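Local coordinates for Slr1438 protein (Synechocystis sp., PDB 3K25), which is of uncertain function but belongs to the aldose 1-epimerase family and so probably binds carbohydrate and may act as a sugar isomerase, at residues V133-L138 with R144-I149; Y14-D19 with A23-V28; V35-V40 with F48-F53; L116-A121 with P127-L132. All coordinates share one frame; numbering follows the deposited sequence.

Overall arrangement
Contacts 4 and 1 follow one another along strand 130-139, which lies between 110-117 and 142-151 in the large antiparallel sheet; contact 4 joins it to the first and contact 1 to the second, with centres about 18 Å apart. Contacts 2 and 3 share a smaller sheet, whose strands 23-28 and 34-40 are neighbours, with centres about 12 Å apart. The two sheets meet through contact 1: Y136 CG lies 3.7 Å from L27 CD2 of contact 2, and Y136 CD2 lies 3.7 Å from V35 CG2 of contact 3. Contact 4 is remote from the smaller sheet, its nearest atoms about 11 Å from contact 2 and about 12 Å from contact 3.

Contact 1: residues V133-L138 with R144-I149; sequences VFSYQL and RIEQRI
The carbonyl oxygen E146 O receives S135 N at 2.7 Å. S135 O returns the bond to E146 N, and at the next hydrogen-bonded pair Q137 and R144 exchange two nearly straight backbone bonds. The strands run antiparallel at 167°, and their side chains alternate between two faces. On the face of S135, Q137, R144 and E146, a polar cluster forms. Q137 NE2 donates to S135 OG at 3.2 Å and makes a weak, bent bond to E146 OE1, while R144 NE meets the anti side of E146 OE2 at 3.1 Å in a salt bridge. Second partners outside extend the cluster: D113 for S135 OG and N283 for R144 NH1. The other face sets two aromatic rings against I145 and Q147. Q147 CG stands over the centre of the F134 ring, 3.6 Å from the centroid; the bend at chi2 (82°) then carries the amide off to Y237. I145 CG2 lies over a face of the Y136 ring, offset toward the rim, with CD1 reaching Y136 CD2 at 3.9 Å. W99 meets F134 edge-to-face, so an alanine here would probably leave Q147 CG and W99 without their aromatic partner and open a gap beside I66 and L161. Flanked by strands 110-117 and 276-287, this is a beta hairpin in the middle of a large antiparallel sheet, as expected of the beta-rich galactose mutarotase-like fold.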
# COMPACT_ATOMS: atom_id res chain seq x y z
N VAL A 133 -5.33 -10.12 -9.07
CA VAL A 133 -4.34 -9.95 -10.13
C VAL A 133 -4.09 -8.45 -10.18
O VAL A 133 -4.99 -7.66 -10.47
CB VAL A 133 -4.84 -10.43 -11.53
CG1 VAL A 133 -5.01 -11.94 -11.56
CG2 VAL A 133 -6.13 -9.74 -11.88
N PHE A 134 -2.87 -8.05 -9.84
CA PHE A 134 -2.51 -6.64 -9.83
C PHE A 134 -1.58 -6.40 -11.00
O PHE A 134 -0.74 -7.25 -11.32
CB PHE A 134 -1.80 -6.24 -8.53
CG PHE A 134 -2.71 -6.16 -7.32
CD1 PHE A 134 -3.99 -6.72 -7.33
CD2 PHE A 134 -2.25 -5.56 -6.14
CE1 PHE A 134 -4.80 -6.68 -6.19
CE2 PHE A 134 -3.05 -5.52 -4.99
CZ PHE A 134 -4.33 -6.08 -5.02
N SER A 135 -1.74 -5.25 -11.62
CA SER A 135 -0.90 -4.88 -12.75
C SER A 135 -0.12 -3.63 -12.34
O SER A 135 -0.71 -2.62 -11.96
CB SER A 135 -1.78 -4.58 -13.97
OG SER A 135 -1.00 -4.21 -15.10
N TYR A 136 1.20 -3.73 -12.40
CA TYR A 136 2.04 -2.60 -12.07
C TYR A 136 2.58 -2.07 -13.38
O TYR A 136 3.26 -2.78 -14.11
CB TYR A 136 3.18 -3.02 -11.15
CG TYR A 136 2.75 -3.78 -9.92
CD1 TYR A 136 2.22 -5.07 -10.03
CD2 TYR A 136 2.91 -3.24 -8.64
CE1 TYR A 136 1.89 -5.80 -8.91
CE2 TYR A 136 2.58 -3.97 -7.51
CZ TYR A 136 2.07 -5.25 -7.65
OH TYR A 136 1.80 -6.03 -6.54
N GLN A 137 2.26 -0.81 -13.68
CA GLN A 137 2.68 -0.16 -14.91
C GLN A 137 3.53 1.05 -14.59
O GLN A 137 3.11 1.93 -13.85
CB GLN A 137 1.45 0.23 -15.71
CG GLN A 137 0.49 -0.93 -15.84
CD GLN A 137 -0.86 -0.54 -16.35
OE1 GLN A 137 -1.20 0.63 -16.43
NE2 GLN A 137 -1.67 -1.54 -16.68
N LEU A 138 4.73 1.07 -15.16
CA LEU A 138 5.68 2.16 -14.95
C LEU A 138 5.94 2.93 -16.23
O LEU A 138 6.36 2.35 -17.22
CB LEU A 138 7.01 1.61 -14.45
CG LEU A 138 8.03 2.71 -14.16
CD1 LEU A 138 7.79 3.21 -12.74
CD2 LEU A 138 9.47 2.18 -14.30
N ARG A 144 1.38 3.24 -11.76
CA ARG A 144 -0.04 2.93 -11.69
C ARG A 144 -0.17 1.45 -11.38
O ARG A 144 0.52 0.62 -11.96
CB ARG A 144 -0.72 3.22 -13.04
CG ARG A 144 -2.23 3.04 -13.03
CD ARG A 144 -2.83 3.12 -14.44
NE ARG A 144 -4.29 3.26 -14.41
CZ ARG A 144 -4.93 4.32 -13.91
NH1 ARG A 144 -4.23 5.33 -13.40
NH2 ARG A 144 -6.26 4.37 -13.92
N ILE A 145 -1.05 1.12 -10.44
CA ILE A 145 -1.28 -0.27 -10.09
C ILE A 145 -2.75 -0.49 -10.29
O ILE A 145 -3.59 0.29 -9.83
CB ILE A 145 -0.90 -0.58 -8.63
CG1 ILE A 145 0.46 0.03 -8.30
CG2 ILE A 145 -0.83 -2.09 -8.44
CD1 ILE A 145 0.98 -0.33 -6.93
N GLU A 146 -3.08 -1.54 -11.03
CA GLU A 146 -4.46 -1.85 -11.31
C GLU A 146 -4.79 -3.17 -10.65
O GLU A 146 -4.02 -4.13 -10.72
CB GLU A 146 -4.68 -1.91 -12.82
CG GLU A 146 -4.20 -0.65 -13.53
CD GLU A 146 -4.56 -0.61 -15.00
OE1 GLU A 146 -4.30 -1.60 -15.72
OE2 GLU A 146 -5.10 0.43 -15.45
N GLN A 147 -5.95 -3.20 -9.99
CA GLN A 147 -6.35 -4.39 -9.28
C GLN A 147 -7.66 -4.95 -9.77
O GLN A 147 -8.54 -4.22 -10.20
CB GLN A 147 -6.51 -4.10 -7.78
CG GLN A 147 -5.45 -3.20 -7.14
CD GLN A 147 -5.74 -1.72 -7.36
OE1 GLN A 147 -6.86 -1.27 -7.17
NE2 GLN A 147 -4.72 -0.96 -7.76
N ARG A 148 -7.77 -6.28 -9.70
CA ARG A 148 -8.99 -6.98 -10.02
C ARG A 148 -9.15 -7.88 -8.80
O ARG A 148 -8.30 -8.73 -8.52
CB ARG A 148 -8.88 -7.83 -11.29
CG ARG A 148 -10.22 -8.47 -11.68
CD ARG A 148 -10.14 -9.30 -12.97
NE ARG A 148 -9.11 -10.33 -12.89
CZ ARG A 148 -8.94 -11.30 -13.79
NH1 ARG A 148 -9.74 -11.39 -14.84
NH2 ARG A 148 -7.96 -12.19 -13.63
N ILE A 149 -10.20 -7.66 -8.03
CA ILE A 149 -10.46 -8.45 -6.84
C ILE A 149 -11.55 -9.43 -7.26
O ILE A 149 -12.67 -9.04 -7.60
CB ILE A 149 -10.95 -7.57 -5.66
CG1 ILE A 149 -9.93 -6.46 -5.38
CG2 ILE A 149 -11.09 -8.41 -4.39
CD1 ILE A 149 -9.90 -5.36 -6.41

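Contact 2: residues Y14-D19 with A23-V28; sequences YHLEDD and ARLSLV
Six backbone hydrogen bonds join Y14, L16 and D18 to L27, L25 and A23, each pair exchanging two. The tightest are about 2.7 Å, among them L16 N to L25 O, and the longest is A23 N to D18 O at 3.1 Å. Between them lie the non-hydrogen-bonded pairs, H15 with S26 and E17 with R24. On the face of these four residues, one salt bridge spans the strands, E17 OE1 to R24 NH1 at 2.8 Å. The two side chains lie alongside each other, but the carboxylate and guanidinium planes are 89° apart and only one oxygen and one nitrogen meet. R24 reaches it by bending at chi2 and chi3, whereas E17 is extended beyond CG. The reverse face is largely apolar: L16 CB and L25 CB approach to 4.2 Å, and beyond them L16, L25 and L27 rest on L138 and Y136 of strand 130-139. Further out, strand 34-40 bonds to the far edge of 23-28, and D18 OD2 holds S21 OG inside the connecting loop. Strands 14-18 and 23-28 form a beta hairpin closed by a four-residue loop, with 14-18 at the edge of the small antiparallel sheet, a polar outer surface and a leucine-rich inner one turned to the larger sheet.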
# COMPACT_ATOMS: atom_id res chain seq x y z
N TYR A 14 12.36 -8.16 -9.63
CA TYR A 14 12.10 -7.69 -10.98
C TYR A 14 12.49 -6.23 -11.04
O TYR A 14 12.35 -5.50 -10.07
CB TYR A 14 10.62 -7.88 -11.34
CG TYR A 14 10.38 -9.20 -12.04
CD1 TYR A 14 10.34 -10.40 -11.33
CD2 TYR A 14 10.28 -9.26 -13.43
CE1 TYR A 14 10.21 -11.63 -11.99
CE2 TYR A 14 10.16 -10.47 -14.10
CZ TYR A 14 10.13 -11.65 -13.38
OH TYR A 14 10.03 -12.84 -14.06
N HIS A 15 13.01 -5.81 -12.19
CA HIS A 15 13.43 -4.43 -12.40
C HIS A 15 12.69 -3.81 -13.57
O HIS A 15 12.71 -4.33 -14.68
CB HIS A 15 14.93 -4.38 -12.67
CG HIS A 15 15.77 -4.78 -11.50
ND1 HIS A 15 16.07 -3.91 -10.47
CD2 HIS A 15 16.35 -5.96 -11.18
CE1 HIS A 15 16.80 -4.54 -9.56
NE2 HIS A 15 16.99 -5.78 -9.97
N LEU A 16 12.02 -2.69 -13.31
CA LEU A 16 11.26 -2.02 -14.35
C LEU A 16 11.90 -0.67 -14.69
O LEU A 16 12.46 -0.01 -13.80
CB LEU A 16 9.80 -1.82 -13.92
CG LEU A 16 8.86 -3.02 -14.06
CD1 LEU A 16 9.22 -4.09 -13.03
CD2 LEU A 16 7.42 -2.56 -13.88
N GLU A 17 11.81 -0.28 -15.96
CA GLU A 17 12.39 0.99 -16.37
C GLU A 17 11.88 1.61 -17.67
O GLU A 17 11.35 0.93 -18.55
CB GLU A 17 13.92 0.87 -16.44
CG GLU A 17 14.52 1.40 -17.73
CD GLU A 17 16.03 1.30 -17.76
OE1 GLU A 17 16.68 2.04 -16.99
OE2 GLU A 17 16.56 0.49 -18.54
N ASP A 18 12.07 2.93 -17.72
CA ASP A 18 11.78 3.77 -18.87
C ASP A 18 13.06 4.60 -18.98
O ASP A 18 13.20 5.64 -18.32
CB ASP A 18 10.57 4.69 -18.62
CG ASP A 18 10.30 5.66 -19.79
OD1 ASP A 18 10.62 5.34 -20.96
OD2 ASP A 18 9.74 6.75 -19.53
N ASP A 19 14.00 4.12 -19.80
CA ASP A 19 15.29 4.79 -20.00
C ASP A 19 15.12 6.21 -20.50
O ASP A 19 16.07 6.99 -20.50
CB ASP A 19 16.19 4.00 -20.97
CG ASP A 19 15.54 3.74 -22.32
OD1 ASP A 19 14.72 4.57 -22.77
OD2 ASP A 19 15.87 2.71 -22.95
N ALA A 23 13.49 6.36 -15.32
CA ALA A 23 12.72 5.79 -14.23
C ALA A 23 12.96 4.29 -14.09
O ALA A 23 12.89 3.53 -15.06
CB ALA A 23 11.24 6.05 -14.44
N ARG A 24 13.25 3.87 -12.86
CA ARG A 24 13.47 2.46 -12.59
C ARG A 24 12.81 2.05 -11.28
O ARG A 24 12.85 2.78 -10.28
CB ARG A 24 14.97 2.13 -12.60
CG ARG A 24 15.90 3.17 -11.97
CD ARG A 24 17.26 3.15 -12.68
NE ARG A 24 17.80 1.80 -12.81
CZ ARG A 24 18.44 1.34 -13.88
NH1 ARG A 24 18.62 2.12 -14.93
NH2 ARG A 24 18.89 0.09 -13.91
N LEU A 25 12.20 0.88 -11.30
CA LEU A 25 11.50 0.37 -10.12
C LEU A 25 11.91 -1.07 -9.82
O LEU A 25 12.26 -1.85 -10.72
CB LEU A 25 9.99 0.48 -10.36
CG LEU A 25 8.98 0.01 -9.31
CD1 LEU A 25 7.69 0.80 -9.50
CD2 LEU A 25 8.74 -1.50 -9.43
N SER A 26 11.88 -1.42 -8.54
CA SER A 26 12.23 -2.76 -8.10
C SER A 26 11.03 -3.40 -7.42
O SER A 26 10.53 -2.88 -6.42
CB SER A 26 13.42 -2.72 -7.14
OG SER A 26 14.53 -2.08 -7.74
N LEU A 27 10.57 -4.52 -7.97
CA LEU A 27 9.44 -5.23 -7.41
C LEU A 27 9.84 -6.68 -7.10
O LEU A 27 10.39 -7.37 -7.95
CB LEU A 27 8.26 -5.16 -8.40
CG LEU A 27 7.05 -6.08 -8.31
CD1 LEU A 27 6.58 -6.29 -6.90
CD2 LEU A 27 5.96 -5.47 -9.17
N VAL A 28 9.61 -7.12 -5.86
CA VAL A 28 9.95 -8.48 -5.47
C VAL A 28 8.67 -9.22 -5.03
O VAL A 28 8.24 -9.16 -3.87
CB VAL A 28 11.08 -8.47 -4.36
CG1 VAL A 28 10.98 -7.23 -3.54
CG2 VAL A 28 10.99 -9.72 -3.46

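Contact 3: residues V35-V40 with F48-F53; sequences VTEWTV and FDRERF
R50 grips the E37 carboxylate side-on, in a salt bridge that gives each oxygen its own donor. R50 NE reaches E37 OE2 at 2.8 Å, the oxygen lying in the guanidinium plane, and R50 NH2 reaches E37 OE1 at 3.1 Å, that oxygen lying somewhat out of the guanidinium plane; both oxygens use their syn lone pairs. A weak third bond runs from NH2 to OE2. The arginine chain is extended from CG to NE, which carries its head across to the strand. A lysine in place of E37 would probably leave the R50 guanidinium without its carboxylate, free to turn and facing a like charge. T36 takes a different role. Its OG1 is satisfied by S26 O, while CB lies over one face of the F48 ring, 3.5 Å from the centroid. F48 CG is anti to the backbone N (chi1 -163°), which lays the ring over T36, and F48 CZ in turn stands above the centre of the F53 ring. In the turn itself, D49 OD1 accepts R52 N at 2.9 Å, an Asx motif, and F53 N bonds D49 O. T36 and E37 both face S26 in a classic beta bulge where strand 34-40 pairs with strand 23-28. The loop that follows strand 43-44 folds back over this bulge, with F53 packed on V28 and in a cation-pi contact with R31.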
# COMPACT_ATOMS: atom_id res chain seq x y z
N VAL A 35 6.44 -3.56 -4.21
CA VAL A 35 7.26 -2.58 -4.92
C VAL A 35 8.16 -2.12 -3.76
O VAL A 35 7.66 -1.61 -2.76
CB VAL A 35 6.44 -1.34 -5.39
CG1 VAL A 35 7.38 -0.21 -5.79
CG2 VAL A 35 5.57 -1.71 -6.55
N THR A 36 9.47 -2.31 -3.87
CA THR A 36 10.33 -1.92 -2.77
C THR A 36 10.95 -0.55 -2.98
O THR A 36 10.89 0.30 -2.10
CB THR A 36 11.45 -2.92 -2.59
OG1 THR A 36 12.18 -3.03 -3.81
CG2 THR A 36 10.89 -4.28 -2.23
N GLU A 37 11.55 -0.34 -4.15
CA GLU A 37 12.20 0.93 -4.44
C GLU A 37 11.79 1.48 -5.80
O GLU A 37 11.47 0.72 -6.71
CB GLU A 37 13.72 0.78 -4.40
CG GLU A 37 14.24 0.05 -3.17
CD GLU A 37 15.74 0.18 -2.98
OE1 GLU A 37 16.49 0.18 -3.99
OE2 GLU A 37 16.18 0.26 -1.82
N TRP A 38 11.81 2.80 -5.92
CA TRP A 38 11.45 3.48 -7.16
C TRP A 38 12.26 4.75 -7.32
O TRP A 38 12.32 5.56 -6.39
CB TRP A 38 9.95 3.80 -7.14
CG TRP A 38 9.43 4.65 -8.27
CD1 TRP A 38 10.00 4.82 -9.50
CD2 TRP A 38 8.21 5.41 -8.28
NE1 TRP A 38 9.20 5.63 -10.29
CE2 TRP A 38 8.10 6.00 -9.56
CE3 TRP A 38 7.20 5.63 -7.34
CZ2 TRP A 38 7.01 6.81 -9.92
CZ3 TRP A 38 6.11 6.43 -7.70
CH2 TRP A 38 6.03 7.01 -8.98
N THR A 39 12.93 4.92 -8.46
CA THR A 39 13.73 6.12 -8.72
C THR A 39 13.45 6.79 -10.06
O THR A 39 13.27 6.13 -11.09
CB THR A 39 15.26 5.87 -8.67
OG1 THR A 39 15.63 4.94 -9.70
CG2 THR A 39 15.66 5.35 -7.32
N VAL A 40 13.41 8.11 -10.02
CA VAL A 40 13.18 8.94 -11.19
C VAL A 40 14.38 9.87 -11.32
O VAL A 40 14.61 10.72 -10.46
CB VAL A 40 11.91 9.78 -11.01
CG1 VAL A 40 10.70 8.96 -11.42
CG2 VAL A 40 11.76 10.17 -9.54
N PHE A 48 12.93 2.96 1.78
CA PHE A 48 13.02 1.52 1.96
C PHE A 48 14.12 1.09 2.91
O PHE A 48 15.29 1.38 2.69
CB PHE A 48 13.24 0.84 0.61
CG PHE A 48 12.94 -0.63 0.61
CD1 PHE A 48 11.65 -1.09 0.89
CD2 PHE A 48 13.94 -1.56 0.35
CE1 PHE A 48 11.36 -2.46 0.90
CE2 PHE A 48 13.66 -2.93 0.35
CZ PHE A 48 12.36 -3.38 0.63
N ASP A 49 13.74 0.40 3.97
CA ASP A 49 14.70 -0.07 4.96
C ASP A 49 15.29 -1.42 4.51
O ASP A 49 14.75 -2.48 4.83
CB ASP A 49 14.01 -0.23 6.31
CG ASP A 49 14.98 -0.52 7.43
OD1 ASP A 49 16.00 -1.19 7.15
OD2 ASP A 49 14.72 -0.09 8.58
N ARG A 50 16.41 -1.35 3.80
CA ARG A 50 17.10 -2.53 3.27
C ARG A 50 17.57 -3.53 4.31
O ARG A 50 17.35 -4.73 4.17
CB ARG A 50 18.29 -2.10 2.41
CG ARG A 50 17.90 -1.34 1.15
CD ARG A 50 19.11 -0.94 0.35
NE ARG A 50 18.73 -0.21 -0.85
CZ ARG A 50 19.59 0.43 -1.65
NH1 ARG A 50 20.88 0.42 -1.37
NH2 ARG A 50 19.15 1.07 -2.73
N GLU A 51 18.23 -3.04 5.35
CA GLU A 51 18.73 -3.92 6.40
C GLU A 51 17.60 -4.73 7.01
O GLU A 51 17.69 -5.95 7.13
CB GLU A 51 19.42 -3.10 7.47
CG GLU A 51 20.77 -2.60 7.05
CD GLU A 51 21.15 -1.33 7.74
OE1 GLU A 51 20.62 -0.27 7.33
OE2 GLU A 51 21.95 -1.38 8.70
N ARG A 52 16.54 -4.04 7.39
CA ARG A 52 15.39 -4.70 7.99
C ARG A 52 14.82 -5.76 7.04
O ARG A 52 14.48 -6.86 7.47
CB ARG A 52 14.32 -3.67 8.32
CG ARG A 52 13.15 -4.22 9.09
CD ARG A 52 12.06 -3.17 9.15
NE ARG A 52 10.88 -3.63 9.86
CZ ARG A 52 10.78 -3.71 11.18
NH1 ARG A 52 11.80 -3.35 11.95
NH2 ARG A 52 9.66 -4.15 11.74
N PHE A 53 14.74 -5.42 5.76
CA PHE A 53 14.20 -6.32 4.74
C PHE A 53 14.98 -7.63 4.65
O PHE A 53 14.58 -8.57 3.95
CB PHE A 53 14.22 -5.63 3.37
CG PHE A 53 13.38 -6.32 2.32
CD1 PHE A 53 13.95 -6.75 1.13
CD2 PHE A 53 12.00 -6.49 2.51
CE1 PHE A 53 13.17 -7.33 0.12
CE2 PHE A 53 11.20 -7.07 1.52
CZ PHE A 53 11.79 -7.49 0.32

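Contact 4: residues L116-A121 with P127-L132; sequences LSHNDA and PFAFEL
L116 and L132 exchange two nearly straight backbone hydrogen bonds, L116 N to L132 O and L132 N to L116 O, both 2.8 Å. Just beyond this pair, S117 OG donates to H118 O at 3.0 Å, in the carbonyl plane and on a lone pair, while E131 turns its carboxylate to R115 in a salt bridge. Strand pairing then gives way to side-chain packing. F130 takes a first torsion of 81°, with CG between the backbone N and the carbonyl carbon, and this swings the ring across to the other strand. There H118 CB sits over one face, 3.9 Å from the ring centroid, and L116 CG meets the ring at its edge, 3.9 Å from CE1. The chain approaches F130 through an inverse gamma turn centred on A129. Outside the pair, F68 meets F130 edge-to-face, and N119 caps the short helix 120-123 through T122 N. The register of strands 110-117 and 130-139 here thus rests on the L116-L132 bonds, whereas the buried F130 ring, held by apolar and CH-pi contacts, depends on fit of shape rather than on polar partners.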
# COMPACT_ATOMS: atom_id res chain seq x y z
N LEU A 116 -2.21 -13.32 -6.79
CA LEU A 116 -2.29 -13.85 -5.44
C LEU A 116 -3.62 -14.59 -5.31
O LEU A 116 -4.70 -13.99 -5.41
CB LEU A 116 -2.22 -12.74 -4.40
CG LEU A 116 -2.38 -13.29 -2.97
CD1 LEU A 116 -1.49 -14.53 -2.78
CD2 LEU A 116 -2.03 -12.19 -1.98
N SER A 117 -3.51 -15.89 -5.08
CA SER A 117 -4.68 -16.74 -4.95
C SER A 117 -4.86 -17.25 -3.55
O SER A 117 -3.89 -17.46 -2.80
CB SER A 117 -4.56 -17.94 -5.89
OG SER A 117 -5.59 -18.89 -5.64
N HIS A 118 -6.11 -17.46 -3.19
CA HIS A 118 -6.44 -18.01 -1.89
C HIS A 118 -5.85 -19.43 -1.81
O HIS A 118 -5.45 -20.01 -2.82
CB HIS A 118 -7.96 -18.06 -1.74
CG HIS A 118 -8.64 -18.94 -2.75
ND1 HIS A 118 -8.74 -20.30 -2.60
CD2 HIS A 118 -9.21 -18.65 -3.94
CE1 HIS A 118 -9.35 -20.82 -3.65
NE2 HIS A 118 -9.65 -19.83 -4.48
N ASN A 119 -5.77 -19.96 -0.59
CA ASN A 119 -5.30 -21.32 -0.35
C ASN A 119 -5.82 -21.83 1.01
O ASN A 119 -6.50 -21.10 1.72
CB ASN A 119 -3.76 -21.41 -0.44
CG ASN A 119 -3.05 -20.73 0.72
OD1 ASN A 119 -3.59 -20.55 1.80
ND2 ASN A 119 -1.79 -20.38 0.49
N ASP A 120 -5.50 -23.07 1.36
CA ASP A 120 -5.99 -23.63 2.62
C ASP A 120 -5.67 -22.79 3.84
O ASP A 120 -6.51 -22.62 4.72
CB ASP A 120 -5.43 -25.04 2.86
CG ASP A 120 -5.81 -26.01 1.76
OD1 ASP A 120 -6.92 -25.89 1.18
OD2 ASP A 120 -5.00 -26.92 1.48
N ALA A 121 -4.45 -22.27 3.90
CA ALA A 121 -4.03 -21.45 5.03
C ALA A 121 -4.78 -20.12 5.08
O ALA A 121 -5.05 -19.56 6.15
CB ALA A 121 -2.52 -21.19 4.96
N PRO A 127 -12.52 -17.20 5.04
CA PRO A 127 -13.29 -18.18 4.27
C PRO A 127 -13.87 -17.74 2.93
O PRO A 127 -15.07 -17.91 2.69
CB PRO A 127 -14.38 -18.59 5.25
CG PRO A 127 -14.69 -17.30 5.92
CD PRO A 127 -13.31 -16.74 6.21
N PHE A 128 -13.05 -17.17 2.06
CA PHE A 128 -13.53 -16.75 0.75
C PHE A 128 -12.52 -17.08 -0.34
O PHE A 128 -11.33 -16.81 -0.19
CB PHE A 128 -13.83 -15.25 0.75
CG PHE A 128 -14.84 -14.85 1.78
CD1 PHE A 128 -16.20 -14.96 1.53
CD2 PHE A 128 -14.42 -14.36 3.02
CE1 PHE A 128 -17.14 -14.61 2.49
CE2 PHE A 128 -15.35 -14.00 3.99
CZ PHE A 128 -16.73 -14.12 3.72
N ALA A 129 -13.00 -17.68 -1.42
CA ALA A 129 -12.14 -18.09 -2.53
C ALA A 129 -11.72 -16.90 -3.39
O ALA A 129 -12.11 -16.79 -4.56
CB ALA A 129 -12.88 -19.11 -3.39
N PHE A 130 -10.90 -16.03 -2.82
CA PHE A 130 -10.44 -14.84 -3.52
C PHE A 130 -9.31 -15.07 -4.52
O PHE A 130 -8.54 -16.03 -4.41
CB PHE A 130 -9.98 -13.77 -2.51
CG PHE A 130 -8.59 -13.99 -1.99
CD1 PHE A 130 -7.48 -13.55 -2.72
CD2 PHE A 130 -8.38 -14.69 -0.81
CE1 PHE A 130 -6.18 -13.81 -2.28
CE2 PHE A 130 -7.09 -14.96 -0.35
CZ PHE A 130 -5.98 -14.52 -1.09
N GLU A 131 -9.22 -14.18 -5.49
CA GLU A 131 -8.15 -14.21 -6.47
C GLU A 131 -7.85 -12.77 -6.88
O GLU A 131 -8.73 -12.05 -7.36
CB GLU A 131 -8.51 -15.04 -7.71
CG GLU A 131 -7.26 -15.28 -8.58
CD GLU A 131 -7.43 -16.38 -9.62
OE1 GLU A 131 -8.16 -16.15 -10.59
OE2 GLU A 131 -6.82 -17.47 -9.46
N LEU A 132 -6.61 -12.36 -6.67
CA LEU A 132 -6.19 -11.00 -7.00
C LEU A 132 -5.15 -10.99 -8.09
O LEU A 132 -4.20 -11.77 -8.05
CB LEU A 132 -5.59 -10.32 -5.76
CG LEU A 132 -6.45 -9.69 -4.66
CD1 LEU A 132 -7.69 -10.51 -4.38
CD2 LEU A 132 -5.57 -9.56 -3.41